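Chitinase (Chromobacterium violaceum, PDB 4TXG) probably hydrolyses the glycosidic bonds of chitin as a family GH18 glycosidase, with carbohydrate-binding regions likely to assist in holding the polymer. Local coordinates at residues 468-473 and 494-499; 500-505 and 573-578; 707-712 and 753-758; 713-718 and 737-742. One frame throughout, in Å; residues are numbered along the deposited sequence.

Contact 1. Residues 468-473 and 494-499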
loop_
_atom_site.group_PDB
_atom_site.type_symbol
_atom_site.label_atom_id
_atom_site.label_comp_id
_atom_site.label_asym_id
_atom_site.label_seq_id
_atom_site.Cartn_x
_atom_site.Cartn_y
_atom_site.Cartn_z
ATOM N N TRP A 468 22.893 5.699 -2.777
ATOM C CA TRP A 468 23.802 5.571 -3.917
ATOM C C TRP A 468 25.199 6.066 -3.543
ATOM O O TRP A 468 25.340 6.909 -2.659
ATOM C CB TRP A 468 23.327 6.405 -5.110
ATOM C CG TRP A 468 21.975 6.116 -5.702
ATOM C CD1 TRP A 468 21.727 5.486 -6.890
ATOM C CD2 TRP A 468 20.692 6.506 -5.181
ATOM N NE1 TRP A 468 20.370 5.441 -7.131
ATOM C CE2 TRP A 468 19.714 6.057 -6.096
ATOM C CE3 TRP A 468 20.274 7.178 -4.023
ATOM C CZ2 TRP A 468 18.350 6.257 -5.895
ATOM C CZ3 TRP A 468 18.914 7.375 -3.819
ATOM C CH2 TRP A 468 17.965 6.906 -4.748
ATOM N N LYS A 469 26.218 5.569 -4.244
ATOM C CA LYS A 469 27.565 6.124 -4.139
ATOM C C LYS A 469 27.955 6.668 -5.501
ATOM O O LYS A 469 27.250 6.423 -6.484
ATOM C CB LYS A 469 28.573 5.073 -3.654
ATOM C CG LYS A 469 28.771 3.872 -4.573
ATOM C CD LYS A 469 29.793 2.913 -3.954
ATOM C CE LYS A 469 29.837 1.562 -4.660
ATOM N NZ LYS A 469 30.658 1.614 -5.897
ATOM N N ASN A 470 29.061 7.409 -5.548
ATOM C CA ASN A 470 29.565 7.982 -6.791
ATOM C C ASN A 470 28.491 8.775 -7.522
ATOM O O ASN A 470 28.305 8.624 -8.739
ATOM C CB ASN A 470 30.124 6.883 -7.692
ATOM C CG ASN A 470 31.239 6.122 -7.031
ATOM O OD1 ASN A 470 32.058 6.708 -6.326
ATOM N ND2 ASN A 470 31.265 4.811 -7.224
ATOM N N VAL A 471 27.769 9.596 -6.760
ATOM C CA VAL A 471 26.709 10.446 -7.298
ATOM C C VAL A 471 27.276 11.693 -7.977
ATOM O O VAL A 471 28.112 12.389 -7.400
ATOM C CB VAL A 471 25.742 10.902 -6.184
ATOM C CG1 VAL A 471 24.717 11.899 -6.731
ATOM C CG2 VAL A 471 25.054 9.700 -5.531
ATOM N N SER A 472 26.824 11.982 -9.194
ATOM C CA SER A 472 27.226 13.222 -9.864
ATOM C C SER A 472 26.002 14.072 -10.195
ATOM O O SER A 472 24.882 13.573 -10.219
ATOM C CB SER A 472 28.030 12.925 -11.132
ATOM O OG SER A 472 27.307 12.095 -12.020
ATOM N N GLY A 473 26.214 15.362 -10.443
ATOM C CA GLY A 473 25.096 16.250 -10.705
ATOM C C GLY A 473 24.265 16.493 -9.457
ATOM O O GLY A 473 24.688 16.174 -8.349
ATOM N N CYS A 494 21.346 -0.515 -13.612
ATOM C CA CYS A 494 21.175 -0.252 -12.183
ATOM C C CYS A 494 21.846 1.052 -11.801
ATOM O O CYS A 494 22.638 1.601 -12.570
ATOM C CB CYS A 494 21.753 -1.395 -11.343
ATOM S SG CYS A 494 23.539 -1.570 -11.497
ATOM N N GLY A 495 21.512 1.556 -10.622
ATOM C CA GLY A 495 22.274 2.641 -10.039
ATOM C C GLY A 495 23.491 2.072 -9.325
ATOM O O GLY A 495 23.623 0.857 -9.194
ATOM N N ASP A 496 24.388 2.941 -8.870
ATOM C CA ASP A 496 25.557 2.497 -8.106
ATOM C C ASP A 496 25.200 2.513 -6.624
ATOM O O ASP A 496 25.360 3.530 -5.964
ATOM C CB ASP A 496 26.759 3.401 -8.389
ATOM C CG ASP A 496 28.093 2.732 -8.104
ATOM O OD1 ASP A 496 28.115 1.589 -7.603
ATOM O OD2 ASP A 496 29.132 3.363 -8.384
ATOM N N GLY A 497 24.688 1.394 -6.117
ATOM C CA GLY A 497 24.214 1.329 -4.742
ATOM C C GLY A 497 25.315 1.531 -3.721
ATOM O O GLY A 497 26.441 1.086 -3.925
ATOM N N ALA A 498 24.997 2.208 -2.622
ATOM C CA ALA A 498 25.991 2.424 -1.577
ATOM C C ALA A 498 26.292 1.097 -0.888
ATOM O O ALA A 498 25.447 0.198 -0.854
ATOM C CB ALA A 498 25.509 3.464 -0.578
ATOM N N VAL A 499 27.502 0.970 -0.356
ATOM C CA VAL A 499 27.983 -0.319 0.131
ATOM C C VAL A 499 28.612 -0.220 1.513
ATOM O O VAL A 499 28.816 0.871 2.038
ATOM C CB VAL A 499 29.033 -0.935 -0.845
ATOM C CG1 VAL A 499 28.406 -1.256 -2.221
ATOM C CG2 VAL A 499 30.242 -0.010 -0.997
#
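Trp468 and Gly497 are joined by a single backbone bridge, their CA atoms 4.3 Å apart, where edge strand 466-468 of a four-stranded antiparallel sheet gives way to loop. This sheet follows barrel strand 457-462 in the chain, a location consistent with the alpha+beta insertion of many GH18 TIM-barrel chitinases. The bridge rests on Lys469 N, which donates to Asp496 O at 2.8 Å in a nearly straight bond (167°), and Trp468 CA-H leans on the same oxygen. Trp468 CB touches Asp496 O as well, and Gly495 CA and Asp496 N lie at the edge of the indole, near its plane; the indole NE1 donates to Asn404 O.

The side chains of Lys469 and Asn470 then converge on the Asp496 carboxylate. Lys469 runs extended past Gly497 O and between Val499 and the acid, its CE lying 4.0 Å from Val499 CG1, before a bend at its last torsion (chi4 81°) turns the ammonium toward the carboxylate oxygens. There Lys469 NZ forms a salt bridge with Asp496 OD1 at 3.1 Å, on the syn side but tilted from the plane, and a weaker bond to OD2. The second oxygen has a closer partner: Asn470 ND2 meets Asp496 OD2 at 2.8 Å, approaching from above the carboxylate plane while the oxygen stays close to the plane of the amide.

Contact 2. Residues 500-505 and 573-578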
loop_
_atom_site.group_PDB
_atom_site.type_symbol
_atom_site.label_atom_id
_atom_site.label_comp_id
_atom_site.label_asym_id
_atom_site.label_seq_id
_atom_site.Cartn_x
_atom_site.Cartn_y
_atom_site.Cartn_z
ATOM N N GLY A 500 28.904 -1.377 2.100
ATOM C CA GLY A 500 29.670 -1.443 3.338
ATOM C C GLY A 500 28.966 -0.791 4.513
ATOM O O GLY A 500 27.845 -1.162 4.854
ATOM N N ILE A 501 29.623 0.191 5.124
ATOM C CA ILE A 501 29.059 0.880 6.289
ATOM C C ILE A 501 27.813 1.673 5.893
ATOM O O ILE A 501 27.003 2.049 6.747
ATOM C CB ILE A 501 30.100 1.819 6.943
ATOM C CG1 ILE A 501 29.649 2.243 8.349
ATOM C CG2 ILE A 501 30.386 3.019 6.039
ATOM C CD1 ILE A 501 30.717 2.987 9.145
ATOM N N ASP A 502 27.647 1.898 4.587
ATOM C CA ASP A 502 26.466 2.589 4.057
ATOM C C ASP A 502 25.327 1.644 3.660
ATOM O O ASP A 502 24.348 2.077 3.048
ATOM C CB ASP A 502 26.851 3.420 2.831
ATOM C CG ASP A 502 27.847 4.504 3.148
ATOM O OD1 ASP A 502 27.754 5.092 4.252
ATOM O OD2 ASP A 502 28.722 4.770 2.290
ATOM N N ASN A 503 25.434 0.365 4.013
ATOM C CA ASN A 503 24.525 -0.640 3.471
ATOM C C ASN A 503 24.378 -1.839 4.420
ATOM O O ASN A 503 24.391 -2.988 3.989
ATOM C CB ASN A 503 25.048 -1.082 2.091
ATOM C CG ASN A 503 24.063 -1.944 1.312
ATOM O OD1 ASN A 503 22.853 -1.723 1.332
ATOM N ND2 ASN A 503 24.595 -2.940 0.610
ATOM N N ILE A 504 24.238 -1.574 5.718
ATOM C CA ILE A 504 24.381 -2.654 6.696
ATOM C C ILE A 504 23.202 -3.625 6.731
ATOM O O ILE A 504 23.332 -4.729 7.247
ATOM C CB ILE A 504 24.624 -2.105 8.127
ATOM C CG1 ILE A 504 23.344 -1.563 8.771
ATOM C CG2 ILE A 504 25.734 -1.059 8.109
ATOM C CD1 ILE A 504 23.513 -1.280 10.288
ATOM N N TRP A 505 22.062 -3.224 6.175
ATOM C CA TRP A 505 20.916 -4.125 6.093
ATOM C C TRP A 505 20.791 -4.721 4.690
ATOM O O TRP A 505 19.691 -4.985 4.213
ATOM C CB TRP A 505 19.634 -3.397 6.483
ATOM C CG TRP A 505 19.293 -3.553 7.933
ATOM C CD1 TRP A 505 20.089 -4.066 8.917
ATOM C CD2 TRP A 505 18.057 -3.195 8.561
ATOM N NE1 TRP A 505 19.420 -4.055 10.122
ATOM C CE2 TRP A 505 18.171 -3.521 9.928
ATOM C CE3 TRP A 505 16.864 -2.634 8.097
ATOM C CZ2 TRP A 505 17.129 -3.308 10.839
ATOM C CZ3 TRP A 505 15.836 -2.418 9.004
ATOM C CH2 TRP A 505 15.974 -2.759 10.352
ATOM N N LYS A 573 32.629 11.011 -0.267
ATOM C CA LYS A 573 32.359 9.730 -0.921
ATOM C C LYS A 573 31.372 9.869 -2.078
ATOM O O LYS A 573 31.136 8.910 -2.824
ATOM C CB LYS A 573 31.803 8.718 0.084
ATOM C CG LYS A 573 32.664 8.480 1.309
ATOM C CD LYS A 573 31.977 7.515 2.274
ATOM C CE LYS A 573 31.999 6.083 1.753
ATOM N NZ LYS A 573 31.404 5.128 2.748
ATOM N N LYS A 574 30.800 11.063 -2.212
ATOM C CA LYS A 574 29.681 11.310 -3.114
ATOM C C LYS A 574 28.557 10.311 -2.843
ATOM O O LYS A 574 27.995 9.720 -3.765
ATOM C CB LYS A 574 30.132 11.250 -4.577
ATOM C CG LYS A 574 31.155 12.334 -4.959
ATOM C CD LYS A 574 30.505 13.715 -4.979
ATOM C CE LYS A 574 31.422 14.773 -5.574
ATOM N NZ LYS A 574 32.500 15.127 -4.616
ATOM N N VAL A 575 28.239 10.131 -1.561
ATOM C CA VAL A 575 27.191 9.200 -1.135
ATOM C C VAL A 575 25.939 9.959 -0.684
ATOM O O VAL A 575 26.016 10.886 0.117
ATOM C CB VAL A 575 27.676 8.273 0.011
ATOM C CG1 VAL A 575 26.479 7.581 0.717
ATOM C CG2 VAL A 575 28.655 7.243 -0.517
ATOM N N PHE A 576 24.799 9.564 -1.244
ATOM C CA PHE A 576 23.481 10.108 -0.912
ATOM C C PHE A 576 22.676 9.005 -0.243
ATOM O O PHE A 576 22.439 7.965 -0.859
ATOM C CB PHE A 576 22.778 10.597 -2.195
ATOM C CG PHE A 576 21.377 11.144 -1.993
ATOM C CD1 PHE A 576 20.286 10.299 -1.811
ATOM C CD2 PHE A 576 21.145 12.511 -2.075
ATOM C CE1 PHE A 576 18.999 10.816 -1.661
ATOM C CE2 PHE A 576 19.856 13.026 -1.940
ATOM C CZ PHE A 576 18.795 12.183 -1.725
ATOM N N LEU A 577 22.254 9.218 1.001
ATOM C CA LEU A 577 21.394 8.251 1.683
ATOM C C LEU A 577 20.062 8.900 1.990
ATOM O O LEU A 577 20.010 9.869 2.738
ATOM C CB LEU A 577 22.039 7.744 2.982
ATOM C CG LEU A 577 23.348 6.969 2.832
ATOM C CD1 LEU A 577 23.947 6.672 4.196
ATOM C CD2 LEU A 577 23.103 5.681 2.071
ATOM N N SER A 578 18.983 8.386 1.403
ATOM C CA SER A 578 17.663 8.924 1.705
ATOM C C SER A 578 17.197 8.446 3.072
ATOM O O SER A 578 17.178 7.247 3.338
ATOM C CB SER A 578 16.645 8.511 0.635
ATOM O OG SER A 578 15.346 8.892 1.041
#
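Asp502 reaches from a short 3-10 turn to Lys573, and their side chains approach from opposite directions to close a salt bridge, with Lys573 NZ 2.7 Å from Asp502 OD2. The ammonium arrives from above the carboxylate plane, 35° out of it. A bend midway along the lysine (chi3 73°) carries NZ across to the acid.

The tightly packed part is formed by strand 575-578, which presents alternate side chains to the acid. Both methyls of Val575 press on the carboxylate, CG2 coming within 3.7 Å of Asp502 OD2. Leu577 crosses at about a right angle, with CD2 3.9 Å from the backbone Asp502 O and CD1 4.1 Å from Asp502 OD1. Side chains alone bridge the two backbones here, whose nearest CA atoms, those of Asp502 and Leu577, are 8.0 Å apart. Leu528 of helix 522-530 touches both Asp502 and Leu577 and adds a further apolar wall, so the contact ties the loop and the helix to one face of the four-stranded sheet.

The looser side is that of Lys573, which remains partly exposed. There the Ile501 side chain crosses that of Lys573 at about a right angle, with Ile501 CG2 4.0 Å from Lys573 NZ.

Asp502 OD1 is not left to the hydrocarbon around it, since Tyr555 OH bonds it from outside the two segments. A buried carboxylate with a lysine on one oxygen and a phenol on the other is likely to remain ionised, its charge balanced where apolar side chains shut out much of the water.

Contact 3. Residues 707-712 and 753-758; sequences IADQSG and VTLDVV. With CS (cesium ion), chain B.
Gln710 N donates to Asp756 O at 2.7 Å, and Val758 N to Ala708 O at 2.8 Å, the two shortest links of an antiparallel edge pairing in the Chitinase C region. Strand 708-709 is here the outermost strand of a four-stranded sheet, laid against strand 752-758. Ala708 and Val758 form the hydrogen-bonded pair, completed by Ala708 N to Val758 O in the carbonyl plane; Asp709 and Val757 are the non-hydrogen-bonded pair, with CA atoms only 4.0 Å apart.

After Gln710, whose N still bonds the neighbouring strand, a side chain takes over the backbone's role. Ser711 OG accepts Asp756 N at 3.0 Å, almost straight at 169°. What curls the loop is an Asx turn: Asp709 OD2 receives Ser711 N at 2.9 Å, on the anti side of the carboxylate. OD2 also accepts from Phe713 N, while OD1 is taken by Leu715 N.

Asp709 CB meets Leu755 CD1 at 3.9 Å on one face, and Ile707 CG1 lies 3.6 Å from Val758 O and also packs against Leu715. At the outer end of the loop, a cesium ion is bound by Ser711 O at 3.0 Å and by two waters, one of which also donates to Gly712 O.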
loop_
_atom_site.group_PDB
_atom_site.type_symbol
_atom_site.label_atom_id
_atom_site.label_comp_id
_atom_site.label_asym_id
_atom_site.label_seq_id
_atom_site.Cartn_x
_atom_site.Cartn_y
_atom_site.Cartn_z
ATOM N N ILE A 707 -9.878 15.301 -18.565
ATOM C CA ILE A 707 -10.549 14.083 -18.997
ATOM C C ILE A 707 -11.628 14.410 -20.035
ATOM O O ILE A 707 -12.323 15.419 -19.933
ATOM C CB ILE A 707 -11.154 13.340 -17.789
ATOM C CG1 ILE A 707 -11.897 12.076 -18.223
ATOM C CG2 ILE A 707 -12.069 14.262 -17.005
ATOM C CD1 ILE A 707 -12.120 11.094 -17.073
ATOM N N ALA A 708 -11.729 13.582 -21.065
ATOM C CA ALA A 708 -12.656 13.848 -22.155
ATOM C C ALA A 708 -13.180 12.534 -22.709
ATOM O O ALA A 708 -12.758 11.462 -22.266
ATOM C CB ALA A 708 -11.975 14.658 -23.242
ATOM N N ASP A 709 -14.105 12.592 -23.660
ATOM C CA ASP A 709 -14.506 11.356 -24.319
ATOM C C ASP A 709 -14.182 11.435 -25.807
ATOM O O ASP A 709 -14.018 12.527 -26.361
ATOM C CB ASP A 709 -15.996 11.043 -24.079
ATOM C CG ASP A 709 -16.931 11.896 -24.918
ATOM O OD1 ASP A 709 -17.284 13.006 -24.475
ATOM O OD2 ASP A 709 -17.344 11.440 -26.009
ATOM N N GLN A 710 -14.057 10.271 -26.437
ATOM C CA GLN A 710 -13.689 10.176 -27.848
ATOM C C GLN A 710 -14.875 9.816 -28.727
ATOM O O GLN A 710 -14.698 9.446 -29.888
ATOM C CB GLN A 710 -12.601 9.123 -28.055
ATOM C CG GLN A 710 -11.230 9.510 -27.581
ATOM C CD GLN A 710 -10.268 8.335 -27.618
ATOM O OE1 GLN A 710 -10.645 7.199 -27.320
ATOM N NE2 GLN A 710 -9.014 8.605 -27.968
ATOM N N SER A 711 -16.080 9.914 -28.179
ATOM C CA SER A 711 -17.261 9.437 -28.884
ATOM C C SER A 711 -18.200 10.572 -29.265
ATOM O O SER A 711 -19.303 10.332 -29.759
ATOM C CB SER A 711 -18.001 8.406 -28.028
ATOM O OG SER A 711 -17.150 7.323 -27.688
ATOM N N GLY A 712 -17.756 11.807 -29.043
ATOM C CA GLY A 712 -18.540 12.978 -29.392
ATOM C C GLY A 712 -19.630 13.338 -28.394
ATOM O O GLY A 712 -20.509 14.139 -28.712
ATOM N N VAL A 753 -25.388 1.885 -22.859
ATOM C CA VAL A 753 -24.708 2.719 -23.836
ATOM C C VAL A 753 -23.238 2.784 -23.433
ATOM O O VAL A 753 -22.920 2.724 -22.253
ATOM C CB VAL A 753 -25.329 4.136 -23.929
ATOM C CG1 VAL A 753 -25.167 4.898 -22.626
ATOM C CG2 VAL A 753 -24.734 4.910 -25.098
ATOM N N THR A 754 -22.342 2.861 -24.410
ATOM C CA THR A 754 -20.919 2.949 -24.107
ATOM C C THR A 754 -20.292 4.174 -24.754
ATOM O O THR A 754 -20.753 4.654 -25.795
ATOM C CB THR A 754 -20.157 1.714 -24.590
ATOM O OG1 THR A 754 -20.304 1.605 -26.013
ATOM C CG2 THR A 754 -20.687 0.452 -23.930
ATOM N N LEU A 755 -19.234 4.676 -24.132
ATOM C CA LEU A 755 -18.449 5.750 -24.720
ATOM C C LEU A 755 -16.992 5.571 -24.341
ATOM O O LEU A 755 -16.681 5.079 -23.257
ATOM C CB LEU A 755 -18.946 7.123 -24.269
ATOM C CG LEU A 755 -19.110 7.377 -22.773
ATOM C CD1 LEU A 755 -18.827 8.841 -22.470
ATOM C CD2 LEU A 755 -20.512 7.006 -22.324
ATOM N N ASP A 756 -16.105 5.966 -25.244
ATOM C CA ASP A 756 -14.682 5.894 -24.973
ATOM C C ASP A 756 -14.247 7.165 -24.269
ATOM O O ASP A 756 -14.563 8.260 -24.714
ATOM C CB ASP A 756 -13.900 5.696 -26.265
ATOM C CG ASP A 756 -14.283 4.413 -26.979
ATOM O OD1 ASP A 756 -14.230 3.341 -26.340
ATOM O OD2 ASP A 756 -14.647 4.485 -28.172
ATOM N N VAL A 757 -13.540 7.020 -23.156
ATOM C CA VAL A 757 -13.053 8.192 -22.437
ATOM C C VAL A 757 -11.544 8.204 -22.520
ATOM O O VAL A 757 -10.940 7.196 -22.864
ATOM C CB VAL A 757 -13.508 8.203 -20.975
ATOM C CG1 VAL A 757 -15.030 8.116 -20.911
ATOM C CG2 VAL A 757 -12.884 7.058 -20.197
ATOM N N VAL A 758 -10.930 9.348 -22.245
ATOM C CA VAL A 758 -9.471 9.428 -22.249
ATOM C C VAL A 758 -9.017 10.282 -21.085
ATOM O O VAL A 758 -9.555 11.370 -20.861
ATOM C CB VAL A 758 -8.908 10.032 -23.553
ATOM C CG1 VAL A 758 -7.393 10.156 -23.478
ATOM C CG2 VAL A 758 -9.260 9.180 -24.714
HETATM CS CS CS B . -22.276 10.831 -30.216
HETATM O O HOH W 1 -23.026 13.860 -29.459
HETATM O O HOH W 2 -24.771 9.380 -30.399
#

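Contact 4. Residues 713-718 and 737-742; sequences FGLKVV and VSVKLP
Ser738 O accepts two bonds, from Lys716 N at 3.1 Å and from a water at 2.9 Å that also donates to Gly714 O. Lys716 and Ser738 form the hydrogen-bonded pair of an antiparallel ladder, in which strand 716-719 is the edge of the six-stranded sheet of the Chitinase C region. The return bond, Ser738 N to Lys716 O, is shorter at 2.8 Å and nearly straight.

Leu715 extends its side chain with CG opposite the backbone N (chi1 -180°), which sets it between Val737 and Val739; its CG touches Val737 CG1 at 3.6 Å. On the face that carries Val717 and Val737, these two side chains cross at about a right angle, touching CG2 to CG2 at 4.0 Å. At the corner, Val718 CG1 lies 3.5 Å from Ser738 CB, while the serine hydroxyl turns to Glu694.

Toward Phe713 the two segments part and water replaces direct pairing. Phe713 CB still packs on Val739 CG2 at 3.7 Å, and its ring reaches obliquely to Pro742. Two waters each donate to Phe713 O: the first accepts from Lys740 N, and the second donates its other hydrogen to Lys740 O.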
loop_
_atom_site.group_PDB
_atom_site.type_symbol
_atom_site.label_atom_id
_atom_site.label_comp_id
_atom_site.label_asym_id
_atom_site.label_seq_id
_atom_site.Cartn_x
_atom_site.Cartn_y
_atom_site.Cartn_z
ATOM N N PHE A 713 -19.569 12.750 -27.197
ATOM C CA PHE A 713 -20.549 12.997 -26.126
ATOM C C PHE A 713 -20.353 14.345 -25.406
ATOM O O PHE A 713 -21.278 14.864 -24.784
ATOM C CB PHE A 713 -20.485 11.885 -25.067
ATOM C CG PHE A 713 -21.169 10.601 -25.457
ATOM C CD1 PHE A 713 -20.666 9.811 -26.481
ATOM C CD2 PHE A 713 -22.286 10.154 -24.754
ATOM C CE1 PHE A 713 -21.289 8.617 -26.832
ATOM C CE2 PHE A 713 -22.919 8.960 -25.100
ATOM C CZ PHE A 713 -22.418 8.192 -26.141
ATOM N N GLY A 714 -19.140 14.886 -25.446
ATOM C CA GLY A 714 -18.866 16.139 -24.760
ATOM C C GLY A 714 -18.631 16.032 -23.257
ATOM O O GLY A 714 -18.841 16.998 -22.523
ATOM N N LEU A 715 -18.195 14.860 -22.801
ATOM C CA LEU A 715 -17.788 14.668 -21.406
ATOM C C LEU A 715 -16.767 15.722 -20.994
ATOM O O LEU A 715 -15.819 15.987 -21.731
ATOM C CB LEU A 715 -17.204 13.263 -21.215
ATOM C CG LEU A 715 -16.712 12.833 -19.828
ATOM C CD1 LEU A 715 -16.921 11.334 -19.655
ATOM C CD2 LEU A 715 -15.250 13.184 -19.598
ATOM N N LYS A 716 -16.953 16.327 -19.824
ATOM C CA LYS A 716 -16.000 17.333 -19.362
ATOM C C LYS A 716 -16.026 17.510 -17.852
ATOM O O LYS A 716 -16.962 17.088 -17.176
ATOM C CB LYS A 716 -16.282 18.676 -20.032
ATOM C CG LYS A 716 -17.577 19.328 -19.585
ATOM C CD LYS A 716 -17.884 20.545 -20.446
ATOM C CE LYS A 716 -19.013 21.383 -19.867
ATOM N NZ LYS A 716 -20.241 20.584 -19.602
ATOM N N VAL A 717 -14.990 18.148 -17.323
ATOM C CA VAL A 717 -14.964 18.507 -15.913
ATOM C C VAL A 717 -15.835 19.728 -15.671
ATOM O O VAL A 717 -15.661 20.758 -16.330
ATOM C CB VAL A 717 -13.523 18.787 -15.444
ATOM C CG1 VAL A 717 -13.510 19.387 -14.035
ATOM C CG2 VAL A 717 -12.704 17.505 -15.517
ATOM N N VAL A 718 -16.779 19.617 -14.738
ATOM C CA VAL A 718 -17.637 20.745 -14.402
ATOM C C VAL A 718 -17.196 21.405 -13.101
ATOM O O VAL A 718 -17.597 22.527 -12.789
ATOM C CB VAL A 718 -19.125 20.330 -14.287
ATOM C CG1 VAL A 718 -19.687 20.057 -15.667
ATOM C CG2 VAL A 718 -19.290 19.110 -13.381
ATOM N N VAL A 737 -16.994 15.297 -12.992
ATOM C CA VAL A 737 -17.171 15.191 -14.436
ATOM C C VAL A 737 -18.657 15.114 -14.764
ATOM O O VAL A 737 -19.428 14.574 -13.978
ATOM C CB VAL A 737 -16.431 13.944 -14.962
ATOM C CG1 VAL A 737 -16.908 13.538 -16.347
ATOM C CG2 VAL A 737 -14.933 14.192 -14.935
ATOM N N SER A 738 -19.056 15.685 -15.897
ATOM C CA SER A 738 -20.425 15.571 -16.383
ATOM C C SER A 738 -20.435 15.039 -17.807
ATOM O O SER A 738 -19.654 15.473 -18.652
ATOM C CB SER A 738 -21.136 16.921 -16.332
ATOM O OG SER A 738 -22.336 16.908 -17.096
ATOM N N VAL A 739 -21.325 14.094 -18.071
ATOM C CA VAL A 739 -21.611 13.724 -19.447
ATOM C C VAL A 739 -23.120 13.543 -19.569
ATOM O O VAL A 739 -23.762 13.009 -18.671
ATOM C CB VAL A 739 -20.856 12.451 -19.882
ATOM C CG1 VAL A 739 -21.266 11.251 -19.020
ATOM C CG2 VAL A 739 -21.081 12.175 -21.384
ATOM N N LYS A 740 -23.688 14.032 -20.666
ATOM C CA LYS A 740 -25.124 13.941 -20.885
ATOM C C LYS A 740 -25.438 13.019 -22.052
ATOM O O LYS A 740 -24.687 12.973 -23.031
ATOM C CB LYS A 740 -25.718 15.324 -21.177
ATOM C CG LYS A 740 -25.534 16.338 -20.081
ATOM C CD LYS A 740 -26.221 17.647 -20.433
ATOM C CE LYS A 740 -25.986 18.688 -19.348
ATOM N NZ LYS A 740 -26.640 19.986 -19.661
ATOM N N LEU A 741 -26.555 12.302 -21.966
ATOM C CA LEU A 741 -27.114 11.710 -23.171
ATOM C C LEU A 741 -27.373 12.854 -24.144
ATOM O O LEU A 741 -27.840 13.920 -23.739
ATOM C CB LEU A 741 -28.409 10.942 -22.882
ATOM C CG LEU A 741 -28.292 9.652 -22.054
ATOM C CD1 LEU A 741 -29.667 9.064 -21.750
ATOM C CD2 LEU A 741 -27.424 8.620 -22.785
ATOM N N PRO A 742 -27.050 12.660 -25.430
ATOM C CA PRO A 742 -27.408 13.690 -26.414
ATOM C C PRO A 742 -28.887 13.950 -26.372
ATOM O O PRO A 742 -29.646 13.039 -26.039
ATOM C CB PRO A 742 -27.040 13.076 -27.764
ATOM C CG PRO A 742 -26.234 11.965 -27.485
ATOM C CD PRO A 742 -26.355 11.527 -26.043
HETATM O O HOH W 3 -22.306 15.887 -22.425
HETATM O O HOH W 4 -24.055 14.509 -25.191
HETATM O O HOH W 5 -20.687 17.385 -20.536
#

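Overall arrangement
The four contacts form two pairs at distant parts of the chain. Contact 1 closes before contact 2 opens, and both precede contacts 3 and 4. Contacts 1 and 2, with centres 9 Å apart in the GH18 region, meet along neighbouring strands 466-468 and 575-578 of one antiparallel sheet: Trp468 N probably bonds Phe576 O and, just beyond, Val471 N Lys574 O. Contacts 3 and 4, also 9 Å apart between centres, belong to the Chitinase C region, the segments of contact 4 falling between those of contact 3. Their two sheets meet where Ile707 packs on Val717 and Val737, while Asp709 fastens the connecting loop. With nearest atoms of contacts 1 and 3 about 31 Å apart, the pairs occupy separate regions.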